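Local coordinates for bacterial Pleckstrin homology domain-containing protein (Shewanella loihica PV-4, PDB 3DCX) that is of unknown function but has a pleckstrin-homology fold, one of the bacterial examples that point to a prokaryotic origin for this domain, at residues P18-G21 with Q25-L28; L28-I33 with V106-T111; K85-I88 with D93-V96. All coordinates share one frame; numbering follows the deposited sequence.

Contact 1 (P18-G21 with Q25-L28); sequences PIMG and QLAL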
loop_
_atom_site.group_PDB
_atom_site.type_symbol
_atom_site.label_atom_id
_atom_site.label_comp_id
_atom_site.label_asym_id
_atom_site.label_seq_id
_atom_site.Cartn_x
_atom_site.Cartn_y
_atom_site.Cartn_z
ATOM N N PRO A 18 -10.228 6.198 26.800
ATOM C CA PRO A 18 -11.094 5.131 26.308
ATOM C C PRO A 18 -10.969 4.750 24.825
ATOM O O PRO A 18 -11.327 3.637 24.491
ATOM C CB PRO A 18 -12.496 5.678 26.589
ATOM C CG PRO A 18 -12.308 6.586 27.730
ATOM C CD PRO A 18 -11.019 7.260 27.441
ATOM N N ILE A 19 -10.511 5.650 23.950
ATOM C CA ILE A 19 -10.355 5.341 22.498
ATOM C C ILE A 19 -8.871 5.201 22.098
ATOM O O ILE A 19 -8.529 4.958 20.938
ATOM C CB ILE A 19 -11.133 6.337 21.603
ATOM C CG1 ILE A 19 -10.725 7.795 21.766
ATOM C CG2 ILE A 19 -12.653 6.291 21.966
ATOM C CD1 ILE A 19 -9.377 8.213 21.177
HETATM N N MSE A 20 -7.994 5.343 23.077
HETATM C CA MSE A 20 -6.564 5.180 22.873
HETATM C C MSE A 20 -6.157 3.720 22.946
HETATM O O MSE A 20 -6.798 2.914 23.644
HETATM C CB MSE A 20 -5.793 5.993 23.913
HETATM C CG MSE A 20 -5.755 7.480 23.590
HETATM SE SE MSE A 20 -4.937 8.496 25.028
HETATM C CE MSE A 20 -3.038 7.851 24.823
ATOM N N GLY A 21 -5.080 3.375 22.243
ATOM C CA GLY A 21 -4.499 2.036 22.337
ATOM C C GLY A 21 -3.887 1.818 23.714
ATOM O O GLY A 21 -3.500 2.780 24.374
ATOM N N GLN A 25 0.633 6.750 23.826
ATOM C CA GLN A 25 0.924 7.923 24.638
ATOM C C GLN A 25 0.768 9.185 23.822
ATOM O O GLN A 25 1.040 9.213 22.624
ATOM C CB GLN A 25 2.338 7.845 25.184
ATOM C CG GLN A 25 2.510 6.763 26.213
ATOM C CD GLN A 25 3.877 6.810 26.826
ATOM O OE1 GLN A 25 4.728 5.978 26.509
ATOM N NE2 GLN A 25 4.122 7.817 27.677
ATOM N N LEU A 26 0.344 10.247 24.499
ATOM C CA LEU A 26 0.213 11.553 23.870
ATOM C C LEU A 26 1.546 12.280 23.860
ATOM O O LEU A 26 2.287 12.236 24.837
ATOM C CB LEU A 26 -0.840 12.379 24.602
ATOM C CG LEU A 26 -2.248 11.780 24.621
ATOM C CD1 LEU A 26 -3.130 12.797 25.264
ATOM C CD2 LEU A 26 -2.778 11.429 23.254
ATOM N N ALA A 27 1.880 12.914 22.745
ATOM C CA ALA A 27 3.152 13.649 22.648
ATOM C C ALA A 27 2.920 15.155 22.665
ATOM O O ALA A 27 3.691 15.924 23.253
ATOM C CB ALA A 27 3.966 13.226 21.366
ATOM N N LEU A 28 1.851 15.576 22.013
ATOM C CA LEU A 28 1.645 16.977 21.739
ATOM C C LEU A 28 0.218 17.197 21.274
ATOM O O LEU A 28 -0.320 16.401 20.501
ATOM C CB LEU A 28 2.616 17.385 20.643
ATOM C CG LEU A 28 2.888 18.836 20.311
ATOM C CD1 LEU A 28 3.271 19.675 21.561
ATOM C CD2 LEU A 28 3.997 18.822 19.272
#
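Met20, present as selenomethionine, and Leu26 are brought together by one bend in the first and a choice of branch in the second. The Met20 chain runs straight out through SE (chi2 174°), then turns at its last torsion (chi3 69°), which carries the methyl CE across to the start of the strand 26-32. In Leu26, CD1 continues the extended line of the side chain (chi2 -175°), leaving CD2 as the branch that meets the incoming methyl. The two side chains cross at about a right angle, with Met20 CE 3.9 Å from Leu26 CD2 and Met20 SE 4.1 Å from the same carbon. Leu26 CG is almost as near, 4.0 Å from Met20 CE. The selenomethionine methyl also lies 4.0 Å from the backbone N of Gln25, a contact of proximity rather than a bond; that N donates instead to Asn41. With no hydrogen bond linking 18-21 to 25-28 and about 111 Å² buried, the contact is a light apolar touch that closes a short connection back on itself. The backbone is tied by other partners: Gly21 N to Glu24 OE1, Ile19 O to Arg43, and Met20 O to Lys110 of a neighbouring subunit. Just beyond Leu26 the strand carries a classic beta bulge, Ala27 and Leu28 together standing opposite the single Phe39 of strand 35-40. The contact thus joins the loop after helix 9-16 to the head of strand 26-32, where Leu26 also rests on Leu12 and Ala13 of that helix and on Val38 and Thr40 of strand 35-40.

Contact 2 (L28-I33 with V106-T111); sequences LAYRVI and VGIQKT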
loop_
_atom_site.group_PDB
_atom_site.type_symbol
_atom_site.label_atom_id
_atom_site.label_comp_id
_atom_site.label_asym_id
_atom_site.label_seq_id
_atom_site.Cartn_x
_atom_site.Cartn_y
_atom_site.Cartn_z
ATOM N N LEU A 28 1.851 15.576 22.013
ATOM C CA LEU A 28 1.645 16.977 21.739
ATOM C C LEU A 28 0.218 17.197 21.274
ATOM O O LEU A 28 -0.320 16.401 20.501
ATOM C CB LEU A 28 2.616 17.385 20.643
ATOM C CG LEU A 28 2.888 18.836 20.311
ATOM C CD1 LEU A 28 3.271 19.675 21.561
ATOM C CD2 LEU A 28 3.997 18.822 19.272
ATOM N N ALA A 29 -0.395 18.293 21.713
ATOM C CA ALA A 29 -1.705 18.613 21.239
ATOM C C ALA A 29 -2.000 20.096 21.192
ATOM O O ALA A 29 -1.669 20.836 22.105
ATOM C CB ALA A 29 -2.772 17.884 22.062
ATOM N N TYR A 30 -2.671 20.499 20.110
ATOM C CA TYR A 30 -3.044 21.889 19.917
ATOM C C TYR A 30 -4.554 22.018 19.692
ATOM O O TYR A 30 -5.186 21.191 19.038
ATOM C CB TYR A 30 -2.282 22.495 18.738
ATOM C CG TYR A 30 -0.791 22.557 18.944
ATOM C CD1 TYR A 30 -0.227 23.532 19.767
ATOM C CD2 TYR A 30 0.063 21.637 18.340
ATOM C CE1 TYR A 30 1.160 23.590 19.982
ATOM C CE2 TYR A 30 1.466 21.703 18.541
ATOM C CZ TYR A 30 1.992 22.670 19.364
ATOM O OH TYR A 30 3.358 22.744 19.589
ATOM N N ARG A 31 -5.118 23.087 20.231
ATOM C CA ARG A 31 -6.479 23.467 19.921
ATOM C C ARG A 31 -6.543 24.719 19.031
ATOM O O ARG A 31 -5.792 25.684 19.188
ATOM C CB ARG A 31 -7.257 23.697 21.209
ATOM C CG ARG A 31 -8.768 23.724 21.000
ATOM C CD ARG A 31 -9.465 24.492 22.095
ATOM N NE ARG A 31 -9.794 23.675 23.251
ATOM C CZ ARG A 31 -9.028 23.534 24.325
ATOM N NH1 ARG A 31 -7.847 24.145 24.411
ATOM N NH2 ARG A 31 -9.453 22.765 25.317
ATOM N N VAL A 32 -7.442 24.693 18.071
ATOM C CA VAL A 32 -7.765 25.894 17.313
ATOM C C VAL A 32 -9.276 26.058 17.447
ATOM O O VAL A 32 -10.044 25.315 16.836
ATOM C CB VAL A 32 -7.291 25.826 15.827
ATOM C CG1 VAL A 32 -7.753 27.076 15.060
ATOM C CG2 VAL A 32 -5.782 25.720 15.768
ATOM N N ILE A 33 -9.680 27.001 18.300
ATOM C CA ILE A 33 -11.092 27.235 18.644
ATOM C C ILE A 33 -11.703 25.962 19.265
ATOM O O ILE A 33 -11.407 25.642 20.409
ATOM C CB ILE A 33 -11.926 27.812 17.455
ATOM C CG1 ILE A 33 -11.254 29.066 16.867
ATOM C CG2 ILE A 33 -13.318 28.210 17.939
ATOM C CD1 ILE A 33 -11.659 29.379 15.416
ATOM N N VAL A 106 9.091 23.733 14.722
ATOM C CA VAL A 106 10.197 22.763 14.665
ATOM C C VAL A 106 9.862 21.461 15.420
ATOM O O VAL A 106 10.171 20.369 14.951
ATOM C CB VAL A 106 11.521 23.383 15.186
ATOM C CG1 VAL A 106 12.548 22.289 15.498
ATOM C CG2 VAL A 106 12.077 24.387 14.176
ATOM N N GLY A 107 9.199 21.570 16.569
ATOM C CA GLY A 107 8.814 20.376 17.363
ATOM C C GLY A 107 7.775 19.501 16.677
ATOM O O GLY A 107 7.860 18.273 16.676
ATOM N N ILE A 108 6.790 20.148 16.073
ATOM C CA ILE A 108 5.854 19.474 15.196
ATOM C C ILE A 108 6.615 18.660 14.148
ATOM O O ILE A 108 6.376 17.488 13.962
ATOM C CB ILE A 108 4.874 20.507 14.535
ATOM C CG1 ILE A 108 3.769 20.861 15.544
ATOM C CG2 ILE A 108 4.303 19.961 13.215
ATOM C CD1 ILE A 108 2.878 22.020 15.091
ATOM N N GLN A 109 7.547 19.292 13.463
ATOM C CA GLN A 109 8.255 18.608 12.386
ATOM C C GLN A 109 9.113 17.465 12.933
ATOM O O GLN A 109 9.262 16.414 12.279
ATOM C CB GLN A 109 9.134 19.602 11.645
ATOM C CG GLN A 109 8.363 20.675 10.898
ATOM C CD GLN A 109 9.286 21.672 10.289
ATOM O OE1 GLN A 109 9.908 21.402 9.267
ATOM N NE2 GLN A 109 9.422 22.829 10.934
ATOM N N LYS A 110 9.705 17.688 14.109
ATOM C CA LYS A 110 10.576 16.699 14.749
ATOM C C LYS A 110 9.757 15.487 15.172
ATOM O O LYS A 110 10.184 14.357 14.990
ATOM C CB LYS A 110 11.280 17.316 15.964
ATOM C CG LYS A 110 12.400 16.465 16.558
ATOM C CD LYS A 110 13.171 17.245 17.623
ATOM C CE LYS A 110 14.566 16.662 17.914
ATOM N NZ LYS A 110 14.542 15.207 18.241
ATOM N N THR A 111 8.568 15.737 15.720
ATOM C CA THR A 111 7.636 14.669 16.100
ATOM C C THR A 111 7.210 13.821 14.916
ATOM O O THR A 111 7.193 12.582 14.993
ATOM C CB THR A 111 6.371 15.241 16.765
ATOM O OG1 THR A 111 6.762 16.098 17.831
ATOM C CG2 THR A 111 5.485 14.114 17.306
#
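The phenol ring of Tyr30 is met at its CE2 corner by Ile108, whose chain arrives obliquely. Ile108 CD1 is 3.7 Å from Tyr30 CE2, and Ile108 CG1 follows at 3.9 Å from the same ring carbon. Ile108 places CG1 anti to the carbonyl carbon (chi1 -80°) and extends from there, which sends the methyl from the flank of the helix to the ring. At the same end of the ring, Tyr30 OH is hydrogen-bonded to the backbone N of Asp104, just ahead of helix 105-116. The second flat group is the Gly107 peptide carbonyl: Thr111 N and Thr111 OG1 approach its O from opposite faces, the hydroxyl donating over 2.7 Å from OG1 to Gly107 O and standing 37° out of the plane. In the pleckstrin-homology fold two nearly orthogonal antiparallel sheets are capped at one end by the C-terminal helix; here the axes of the short segments 28-32 and 106-111 approach to 10.6 Å, and their N-to-C directions differ by 132°. Leu28 adds an apolar contact through CD2, 4.3 Å from Ile108 CG1. Leu28 CD2 also has Thr111 OG1 as a van der Waals neighbour at 4.1 Å, the hydroxyl's hydrogen being spent on Gly107 O; Phe39 on strand 35-40 touches both Leu28 and Thr111. An MPD molecule, probably from the crystallisation liquor, sits about 4 Å from the Tyr30 side chain.

Contact 3 (K85-I88 with D93-V96); sequences KLWI and DPLV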
loop_
_atom_site.group_PDB
_atom_site.type_symbol
_atom_site.label_atom_id
_atom_site.label_comp_id
_atom_site.label_asym_id
_atom_site.label_seq_id
_atom_site.Cartn_x
_atom_site.Cartn_y
_atom_site.Cartn_z
ATOM N N LYS A 85 1.936 20.296 4.707
ATOM C CA LYS A 85 1.190 19.424 3.821
ATOM C C LYS A 85 1.514 17.971 4.205
ATOM O O LYS A 85 2.694 17.590 4.336
ATOM C CB LYS A 85 1.584 19.662 2.370
ATOM C CG LYS A 85 1.437 21.108 1.888
ATOM C CD LYS A 85 1.655 21.178 0.373
ATOM C CE LYS A 85 1.047 22.441 -0.213
ATOM N NZ LYS A 85 1.584 22.697 -1.576
ATOM N N LEU A 86 0.472 17.176 4.427
ATOM C CA LEU A 86 0.639 15.736 4.752
ATOM C C LEU A 86 -0.064 14.950 3.681
ATOM O O LEU A 86 -1.252 15.157 3.453
ATOM C CB LEU A 86 0.036 15.368 6.096
ATOM C CG LEU A 86 0.567 16.008 7.391
ATOM C CD1 LEU A 86 -0.315 15.553 8.552
ATOM C CD2 LEU A 86 2.022 15.673 7.687
ATOM N N TRP A 87 0.666 14.075 2.995
ATOM C CA TRP A 87 0.023 13.200 2.020
ATOM C C TRP A 87 -0.316 11.912 2.699
ATOM O O TRP A 87 0.530 11.285 3.313
ATOM C CB TRP A 87 0.908 12.955 0.834
ATOM C CG TRP A 87 0.904 14.044 -0.130
ATOM C CD1 TRP A 87 0.116 14.150 -1.269
ATOM C CD2 TRP A 87 1.719 15.209 -0.100
ATOM N NE1 TRP A 87 0.419 15.302 -1.935
ATOM C CE2 TRP A 87 1.405 15.967 -1.252
ATOM C CE3 TRP A 87 2.702 15.680 0.773
ATOM C CZ2 TRP A 87 2.009 17.175 -1.531
ATOM C CZ3 TRP A 87 3.317 16.867 0.487
ATOM C CH2 TRP A 87 2.971 17.609 -0.665
ATOM N N ILE A 88 -1.578 11.541 2.612
ATOM C CA ILE A 88 -2.073 10.323 3.211
ATOM C C ILE A 88 -2.303 9.294 2.109
ATOM O O ILE A 88 -2.939 9.581 1.081
ATOM C CB ILE A 88 -3.335 10.580 3.992
ATOM C CG1 ILE A 88 -3.073 11.600 5.115
ATOM C CG2 ILE A 88 -3.901 9.253 4.570
ATOM C CD1 ILE A 88 -4.382 12.225 5.656
ATOM N N ASP A 93 -5.150 14.477 -2.763
ATOM C CA ASP A 93 -4.789 15.797 -2.245
ATOM C C ASP A 93 -4.304 15.745 -0.802
ATOM O O ASP A 93 -4.864 15.007 0.011
ATOM C CB ASP A 93 -5.984 16.731 -2.350
ATOM C CG ASP A 93 -6.418 16.948 -3.792
ATOM O OD1 ASP A 93 -5.604 16.695 -4.714
ATOM O OD2 ASP A 93 -7.569 17.374 -3.992
ATOM N N PRO A 94 -3.271 16.546 -0.472
ATOM C CA PRO A 94 -2.733 16.529 0.874
ATOM C C PRO A 94 -3.651 17.220 1.856
ATOM O O PRO A 94 -4.410 18.100 1.465
ATOM C CB PRO A 94 -1.443 17.326 0.729
ATOM C CG PRO A 94 -1.729 18.273 -0.337
ATOM C CD PRO A 94 -2.539 17.508 -1.316
ATOM N N LEU A 95 -3.587 16.808 3.120
ATOM C CA LEU A 95 -4.168 17.553 4.220
ATOM C C LEU A 95 -3.230 18.738 4.466
ATOM O O LEU A 95 -2.044 18.546 4.701
ATOM C CB LEU A 95 -4.291 16.632 5.434
ATOM C CG LEU A 95 -4.733 17.179 6.788
ATOM C CD1 LEU A 95 -6.083 17.841 6.710
ATOM C CD2 LEU A 95 -4.761 16.024 7.790
ATOM N N VAL A 96 -3.746 19.961 4.333
ATOM C CA VAL A 96 -2.943 21.166 4.464
ATOM C C VAL A 96 -3.322 21.907 5.771
ATOM O O VAL A 96 -4.494 22.193 6.039
ATOM C CB VAL A 96 -3.102 22.065 3.238
ATOM C CG1 VAL A 96 -2.193 23.284 3.337
ATOM C CG2 VAL A 96 -2.792 21.292 1.986
HETATM O O HOH W 1 -3.313 13.124 0.782
#
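Leu86 and Leu95 form an antiparallel hydrogen-bonded pair, their CA atoms 5.2 Å apart, and the two segments run on as the arms of a beta hairpin. Leu86 N donates to Leu95 O and Leu95 N to Leu86 O, each over 2.9 Å, the first bond being the straighter. Lys85 and Val96 are the adjoining non-hydrogen-bonded pair, with CA atoms 4.5 Å apart. Toward the hairpin turn the two segments are joined through a water instead: it accepts from Ile88 N at 3.0 Å and donates to Asp93 O at 2.6 Å.

The side chains sort to the two faces of the sheet. On the face of Lys85 and Val96, the Pro94 ring lies alongside Trp87 and lays its CB over the indole in a CH-pi contact, with Pro94 CB 3.8 Å from the centroid of the five-membered ring and 11° off its normal. The indole is turned roughly at right angles to its CA-CB-CG plane (chi2 -95°), which presents its flat side to the proline. Lys85 touches Pro94 CB with its CB and Val96 CG2 with its CG, the latter at 4.2 Å, before the rest of the extended lysine chain leads away. The opposite face carries Leu86 and Leu95; Ile88 CD1 adds a looser apolar touch, 4.4 Å from Leu95 CD2.

Trp87 further stacks with His69 on strand 67-73, and its ring meets His60 of a neighbouring subunit, placing this part of the hairpin at a subunit boundary. Strand 82-88 is central in its three-stranded sheet, between 67-73 and 95-99, and the leucines reach the other sheet, Leu86 on Leu44 and Leu95 on Leu46 of strand 43-50.

How the contacts relate
Strand 26-32 serves two of the contacts. Contact 1 touches it near its start, and contact 2 begins at Leu28, the residue they share; their centres are 14 Å apart. Contact 3 belongs to the other sheet, about 22 Å from contact 1 between centres and across the middle of the chain from it. Contact 2 lies 16 Å from contact 3 between centres, with nearest atoms about 7 Å apart; the hairpin strand 95-99 leads on into its helix. The Tyr30 side chain of contact 2 lies about 4 Å from a bound MPD, probably from the crystallisation liquor. Neighbouring copies join contacts 1 and 2 as well, since Lys110 of one subunit reaches Met20 and Asp22 of the next.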